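Local coordinates for VgrG protein (Vibrio cholerae, PDB 4DTH) that binds ATP and magnesium through its actin cross-linking domain, a toxin module that probably uses them to join monomers of host G-actin covalently, at residues Ala12-Phe16 and Lys45-Val49; Asp55-Met59 and Thr106-Met111. All blocks are in the same frame, centred on the assembly; numbering follows the deposited sequence.

Contact 1: Ala12-Phe16 and Lys45-Val49; sequences ATPDF and KFGYV. With ATP (adenosine-5'-triphosphate), chain B.
Pro-14 brings CD over one face of the Tyr-48 ring, the two side chains crossing at about a right angle. A CH-pi contact results: Pro-14 CD stands 3.6 Å from the centroid of the Tyr-48 ring, 15° off its normal. Proline suits the place because its CD carries C-H bonds that the backbone nitrogen makes slightly more positive, a good match for a pi cloud. Tyr-48 holds CG between its backbone N and carbonyl carbon (chi1 65°), which stands the ring up beside the incoming chain.

Van der Waals contacts continue along Thr-13, whose branched side chain offers a methyl to Tyr-48 and a hydroxyl oxygen to the aliphatic part of Lys-45. CG2 lies 3.6 Å from Tyr-48 CD1 and equally near Gly-47 O, while OG1 rests 3.7 Å from Lys-45 CB. Lys-45 and Tyr-48 both start toward the loop at CB. Between them, Phe-46 and Gly-47 both face Leu-60 of strand 56-68, a classic beta bulge, and the Phe-46 CB points away from the loop.

No direct hydrogen bond joins the segments. A water bridges them instead, donating to Ala-12 O at 3.0 Å and pairing with Tyr-48 OH at 3.1 Å, so the phenol serves through both its face and its hydroxyl. Farther along, Phe-16 belongs to the nucleotide pocket: ATP C8 lies over one face of its ring, offset toward the rim, and at the edge Phe-16 CE2 meets ATP O2A at 3.4 Å.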
loop_
_atom_site.group_PDB
_atom_site.type_symbol
_atom_site.label_atom_id
_atom_site.label_comp_id
_atom_site.label_asym_id
_atom_site.label_seq_id
_atom_site.Cartn_x
_atom_site.Cartn_y
_atom_site.Cartn_z
ATOM N N ALA A 12 -13.423 -17.216 -4.498
ATOM C CA ALA A 12 -12.762 -16.236 -5.353
ATOM C C ALA A 12 -13.053 -14.769 -4.946
ATOM O O ALA A 12 -14.134 -14.235 -5.249
ATOM C CB ALA A 12 -13.154 -16.476 -6.802
ATOM N N THR A 13 -12.067 -14.117 -4.263
ATOM C CA THR A 13 -12.192 -12.700 -3.902
ATOM C C THR A 13 -11.866 -11.927 -5.188
ATOM O O THR A 13 -10.826 -12.200 -5.809
ATOM C CB THR A 13 -11.243 -12.246 -2.769
ATOM O OG1 THR A 13 -9.919 -12.701 -3.007
ATOM C CG2 THR A 13 -11.709 -12.631 -1.405
ATOM N N PRO A 14 -12.750 -10.998 -5.637
ATOM C CA PRO A 14 -12.449 -10.260 -6.870
ATOM C C PRO A 14 -11.169 -9.449 -6.744
ATOM O O PRO A 14 -10.805 -9.013 -5.645
ATOM C CB PRO A 14 -13.663 -9.342 -7.050
ATOM C CG PRO A 14 -14.736 -9.939 -6.214
ATOM C CD PRO A 14 -14.032 -10.556 -5.055
ATOM N N ASP A 15 -10.462 -9.295 -7.866
ATOM C CA ASP A 15 -9.252 -8.498 -7.903
ATOM C C ASP A 15 -9.657 -7.049 -7.898
ATOM O O ASP A 15 -10.771 -6.705 -8.313
ATOM C CB ASP A 15 -8.442 -8.786 -9.174
ATOM C CG ASP A 15 -7.730 -10.115 -9.132
ATOM O OD1 ASP A 15 -6.824 -10.272 -8.268
ATOM O OD2 ASP A 15 -8.045 -10.988 -9.976
ATOM N N PHE A 16 -8.728 -6.197 -7.468
ATOM C CA PHE A 16 -8.962 -4.772 -7.474
ATOM C C PHE A 16 -9.220 -4.291 -8.890
ATOM O O PHE A 16 -8.469 -4.671 -9.802
ATOM C CB PHE A 16 -7.715 -4.019 -6.983
ATOM C CG PHE A 16 -7.362 -4.166 -5.521
ATOM C CD1 PHE A 16 -8.340 -4.070 -4.538
ATOM C CD2 PHE A 16 -6.042 -4.340 -5.124
ATOM C CE1 PHE A 16 -8.005 -4.162 -3.182
ATOM C CE2 PHE A 16 -5.707 -4.441 -3.767
ATOM C CZ PHE A 16 -6.692 -4.358 -2.804
ATOM N N LYS A 45 -6.165 -13.221 1.614
ATOM C CA LYS A 45 -7.603 -12.952 1.568
ATOM C C LYS A 45 -8.446 -14.139 1.997
ATOM O O LYS A 45 -8.222 -15.239 1.501
ATOM C CB LYS A 45 -8.018 -12.495 0.154
ATOM C CG LYS A 45 -7.551 -11.087 -0.201
ATOM C CD LYS A 45 -6.245 -11.044 -0.980
ATOM C CE LYS A 45 -6.481 -10.883 -2.460
ATOM N NZ LYS A 45 -5.454 -10.014 -3.084
ATOM N N PHE A 46 -9.412 -13.921 2.920
ATOM C CA PHE A 46 -10.326 -14.989 3.350
ATOM C C PHE A 46 -11.791 -14.647 3.108
ATOM O O PHE A 46 -12.676 -15.489 3.290
ATOM C CB PHE A 46 -10.050 -15.473 4.786
ATOM C CG PHE A 46 -10.302 -14.479 5.894
ATOM C CD1 PHE A 46 -9.308 -13.592 6.293
ATOM C CD2 PHE A 46 -11.510 -14.470 6.580
ATOM C CE1 PHE A 46 -9.530 -12.691 7.343
ATOM C CE2 PHE A 46 -11.729 -13.577 7.636
ATOM C CZ PHE A 46 -10.738 -12.690 8.004
ATOM N N GLY A 47 -12.035 -13.428 2.641
ATOM C CA GLY A 47 -13.382 -12.986 2.328
ATOM C C GLY A 47 -13.450 -11.552 1.861
ATOM O O GLY A 47 -12.425 -10.879 1.715
ATOM N N TYR A 48 -14.669 -11.085 1.634
ATOM C CA TYR A 48 -14.921 -9.709 1.238
ATOM C C TYR A 48 -16.330 -9.286 1.582
ATOM O O TYR A 48 -17.211 -10.128 1.830
ATOM C CB TYR A 48 -14.575 -9.441 -0.252
ATOM C CG TYR A 48 -15.434 -10.183 -1.254
ATOM C CD1 TYR A 48 -15.132 -11.490 -1.627
ATOM C CD2 TYR A 48 -16.503 -9.554 -1.885
ATOM C CE1 TYR A 48 -15.893 -12.164 -2.581
ATOM C CE2 TYR A 48 -17.275 -10.220 -2.837
ATOM C CZ TYR A 48 -16.958 -11.523 -3.189
ATOM O OH TYR A 48 -17.707 -12.191 -4.125
ATOM N N VAL A 49 -16.527 -7.972 1.647
ATOM C CA VAL A 49 -17.829 -7.380 1.912
ATOM C C VAL A 49 -18.213 -6.588 0.686
ATOM O O VAL A 49 -17.393 -5.830 0.153
ATOM C CB VAL A 49 -17.856 -6.538 3.217
ATOM C CG1 VAL A 49 -19.104 -5.655 3.310
ATOM C CG2 VAL A 49 -17.757 -7.445 4.437
HETATM P PG ATP B . 2.650 -3.931 0.781
HETATM O O1G ATP B . 2.791 -2.513 1.236
HETATM O O2G ATP B . 3.515 -4.202 -0.418
HETATM O O3G ATP B . 3.013 -4.912 1.860
HETATM P PB ATP B . 0.260 -5.220 -0.181
HETATM O O1B ATP B . 0.977 -5.919 -1.267
HETATM O O2B ATP B . -0.058 -6.219 0.906
HETATM O O3B ATP B . 1.114 -4.132 0.375
HETATM P PA ATP B . -1.428 -3.864 -2.003
HETATM O O1A ATP B . -0.212 -3.765 -2.838
HETATM O O2A ATP B . -2.461 -4.681 -2.784
HETATM O O3A ATP B . -1.098 -4.576 -0.737
HETATM O "O5'" ATP B . -1.962 -2.382 -1.695
HETATM C "C5'" ATP B . -3.277 -2.294 -1.121
HETATM C "C4'" ATP B . -3.754 -0.870 -1.003
HETATM O "O4'" ATP B . -3.705 -0.217 -2.304
HETATM C "C3'" ATP B . -5.209 -0.750 -0.546
HETATM O "O3'" ATP B . -5.431 0.399 0.269
HETATM C "C2'" ATP B . -5.947 -0.654 -1.873
HETATM O "O2'" ATP B . -7.270 -0.155 -1.765
HETATM C "C1'" ATP B . -5.003 0.273 -2.611
HETATM N N9 ATP B . -5.166 0.351 -4.065
HETATM C C8 ATP B . -5.085 -0.679 -4.963
HETATM N N7 ATP B . -5.264 -0.304 -6.207
HETATM C C5 ATP B . -5.482 1.064 -6.121
HETATM C C6 ATP B . -5.723 2.060 -7.088
HETATM N N6 ATP B . -5.791 1.824 -8.405
HETATM N N1 ATP B . -5.875 3.332 -6.654
HETATM C C2 ATP B . -5.791 3.585 -5.345
HETATM N N3 ATP B . -5.567 2.736 -4.344
HETATM C C4 ATP B . -5.423 1.477 -4.796
HETATM O O HOH W 1 -16.628 -13.592 -6.704
#

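Contact 2: Asp55-Met59 and Thr106-Met111; sequences DALFM and TRKQAM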
loop_
_atom_site.group_PDB
_atom_site.type_symbol
_atom_site.label_atom_id
_atom_site.label_comp_id
_atom_site.label_asym_id
_atom_site.label_seq_id
_atom_site.Cartn_x
_atom_site.Cartn_y
_atom_site.Cartn_z
ATOM N N ASP A 55 -21.524 -4.402 -5.560
ATOM C CA ASP A 55 -20.248 -3.666 -5.632
ATOM C C ASP A 55 -19.324 -4.086 -4.490
ATOM O O ASP A 55 -19.689 -3.912 -3.325
ATOM C CB ASP A 55 -20.471 -2.145 -5.539
ATOM C CG ASP A 55 -21.551 -1.582 -6.444
ATOM O OD1 ASP A 55 -21.442 -1.758 -7.680
ATOM O OD2 ASP A 55 -22.481 -0.929 -5.919
ATOM N N ALA A 56 -18.133 -4.610 -4.818
ATOM C CA ALA A 56 -17.132 -5.017 -3.824
ATOM C C ALA A 56 -16.600 -3.776 -3.082
ATOM O O ALA A 56 -16.166 -2.810 -3.719
ATOM C CB ALA A 56 -16.001 -5.773 -4.504
ATOM N N LEU A 57 -16.700 -3.779 -1.737
ATOM C CA LEU A 57 -16.292 -2.636 -0.907
ATOM C C LEU A 57 -14.933 -2.809 -0.249
ATOM O O LEU A 57 -14.109 -1.892 -0.297
ATOM C CB LEU A 57 -17.381 -2.308 0.129
ATOM C CG LEU A 57 -18.786 -2.022 -0.448
ATOM C CD1 LEU A 57 -19.819 -1.972 0.656
ATOM C CD2 LEU A 57 -18.810 -0.722 -1.293
ATOM N N PHE A 58 -14.692 -3.970 0.365
ATOM C CA PHE A 58 -13.405 -4.252 0.997
ATOM C C PHE A 58 -13.139 -5.729 1.174
ATOM O O PHE A 58 -14.071 -6.539 1.215
ATOM C CB PHE A 58 -13.222 -3.487 2.325
ATOM C CG PHE A 58 -14.171 -3.887 3.430
ATOM C CD1 PHE A 58 -13.861 -4.938 4.285
ATOM C CD2 PHE A 58 -15.344 -3.175 3.648
ATOM C CE1 PHE A 58 -14.738 -5.307 5.310
ATOM C CE2 PHE A 58 -16.211 -3.531 4.682
ATOM C CZ PHE A 58 -15.896 -4.585 5.519
ATOM N N MET A 59 -11.866 -6.073 1.317
ATOM C CA MET A 59 -11.448 -7.450 1.529
ATOM C C MET A 59 -11.181 -7.699 3.005
ATOM O O MET A 59 -10.738 -6.803 3.722
ATOM C CB MET A 59 -10.146 -7.732 0.751
ATOM C CG MET A 59 -10.284 -7.648 -0.749
ATOM S SD MET A 59 -8.647 -7.834 -1.463
ATOM C CE MET A 59 -9.001 -7.712 -3.174
ATOM N N THR A 106 -19.784 4.651 1.776
ATOM C CA THR A 106 -20.253 3.259 1.859
ATOM C C THR A 106 -19.149 2.345 2.410
ATOM O O THR A 106 -19.448 1.485 3.238
ATOM C CB THR A 106 -20.832 2.770 0.527
ATOM O OG1 THR A 106 -21.791 3.726 0.066
ATOM C CG2 THR A 106 -21.504 1.409 0.648
ATOM N N ARG A 107 -17.878 2.568 2.007
ATOM C CA ARG A 107 -16.755 1.771 2.521
ATOM C C ARG A 107 -16.592 1.956 4.031
ATOM O O ARG A 107 -16.465 0.966 4.744
ATOM C CB ARG A 107 -15.447 2.113 1.792
ATOM C CG ARG A 107 -15.338 1.451 0.428
ATOM C CD ARG A 107 -14.570 2.334 -0.564
ATOM N NE ARG A 107 -14.379 1.623 -1.831
ATOM C CZ ARG A 107 -15.323 1.422 -2.745
ATOM N NH1 ARG A 107 -16.539 1.935 -2.581
ATOM N NH2 ARG A 107 -15.058 0.712 -3.832
ATOM N N LYS A 108 -16.642 3.212 4.516
ATOM C CA LYS A 108 -16.517 3.526 5.945
ATOM C C LYS A 108 -17.645 2.876 6.736
ATOM O O LYS A 108 -17.392 2.232 7.754
ATOM C CB LYS A 108 -16.534 5.044 6.158
ATOM C CG LYS A 108 -15.252 5.753 5.676
ATOM C CD LYS A 108 -15.493 7.258 5.457
ATOM C CE LYS A 108 -15.868 7.983 6.739
ATOM N NZ LYS A 108 -16.072 9.439 6.510
ATOM N N GLN A 109 -18.892 3.034 6.250
ATOM C CA GLN A 109 -20.075 2.473 6.904
ATOM C C GLN A 109 -20.045 0.943 6.944
ATOM O O GLN A 109 -20.376 0.348 7.985
ATOM C CB GLN A 109 -21.358 3.015 6.252
ATOM C CG GLN A 109 -21.591 4.483 6.621
ATOM C CD GLN A 109 -22.677 5.134 5.806
ATOM O OE1 GLN A 109 -22.481 5.508 4.645
ATOM N NE2 GLN A 109 -23.826 5.349 6.420
ATOM N N ALA A 110 -19.623 0.305 5.823
ATOM C CA ALA A 110 -19.533 -1.161 5.742
ATOM C C ALA A 110 -18.473 -1.702 6.704
ATOM O O ALA A 110 -18.685 -2.742 7.323
ATOM C CB ALA A 110 -19.223 -1.592 4.319
ATOM N N MET A 111 -17.347 -0.980 6.856
ATOM C CA MET A 111 -16.297 -1.393 7.794
ATOM C C MET A 111 -16.772 -1.277 9.232
ATOM O O MET A 111 -16.528 -2.193 10.023
ATOM C CB MET A 111 -15.028 -0.576 7.576
ATOM C CG MET A 111 -14.279 -1.003 6.336
ATOM S SD MET A 111 -12.673 -0.208 6.241
ATOM C CE MET A 111 -12.076 -0.899 4.682
#
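Phe-58 and Met-111 run antiparallel, side by side, the methionine over one face of the ring. Met-111 CG makes the close CH-pi contact, 3.8 Å from the centroid of the Phe-58 ring and 22° off its normal. The sulfur lies farther above the same ring, SD to centroid 5.0 Å, a Met-aromatic contact at long range. Beyond CG the methionine chain is extended, which carries its methyl back over the root of the phenylalanine, with Met-111 CE 3.7 Å from Phe-58 CB. Ala-110 meets the ring at its edge, in plane, where its CB lies 3.6 Å from Phe-58 CE2.

Leu-57 carries the rest of the apolar contact. From its forked end, CD1 touches Ala-110 CB at 3.7 Å and Thr-106 CG2 at 3.8 Å. The other methyl, CD2, lies 3.7 Å from Arg-107 NH1. The short side chain of Ala-110 is consistent with the axes of strand 56-59 and helix 106-111 coming within 8.2 Å, at an angle of 51°. Leu-57 and Phe-58 both face Val-49, a classic beta bulge, which is consistent with two successive side chains reaching the helix.

The polar groups look elsewhere. Arg-107 passes Leu-57 O with its CG, yet its NE bonds to Tyr-94 O and its NH1 to Ala-103 O; Thr-106 OG1 bonds to Ala-102 O. With no hydrogen bond between 55-59 and 106-111, their cohesion here rests on dispersion and side-chain fit, while Arg-107 adds a polar link from the helix to strand 85-97.

How the contacts relate
Contacts 1 and 2 follow one another along the chain, their centres 12 Å apart, and are joined by the antiparallel pairing of strands 45-51 and 56-68. Two probable backbone hydrogen bonds make the direct link, Val-49 O to Leu-57 N and Val-49 N to Phe-58 O, each 2.9 Å. Met-59 also reaches back from the strand of contact 2, its CE packing 3.3 Å from Pro-14 O and its side chain touching Phe-16 and Lys-45. Contact 1 meets ATP directly through Phe-16, and its Lys-45 side chain lies about 8 Å from a magnesium ion. Contact 2 lies farther off, the Arg-107 side chain about 7 Å from the nucleotide.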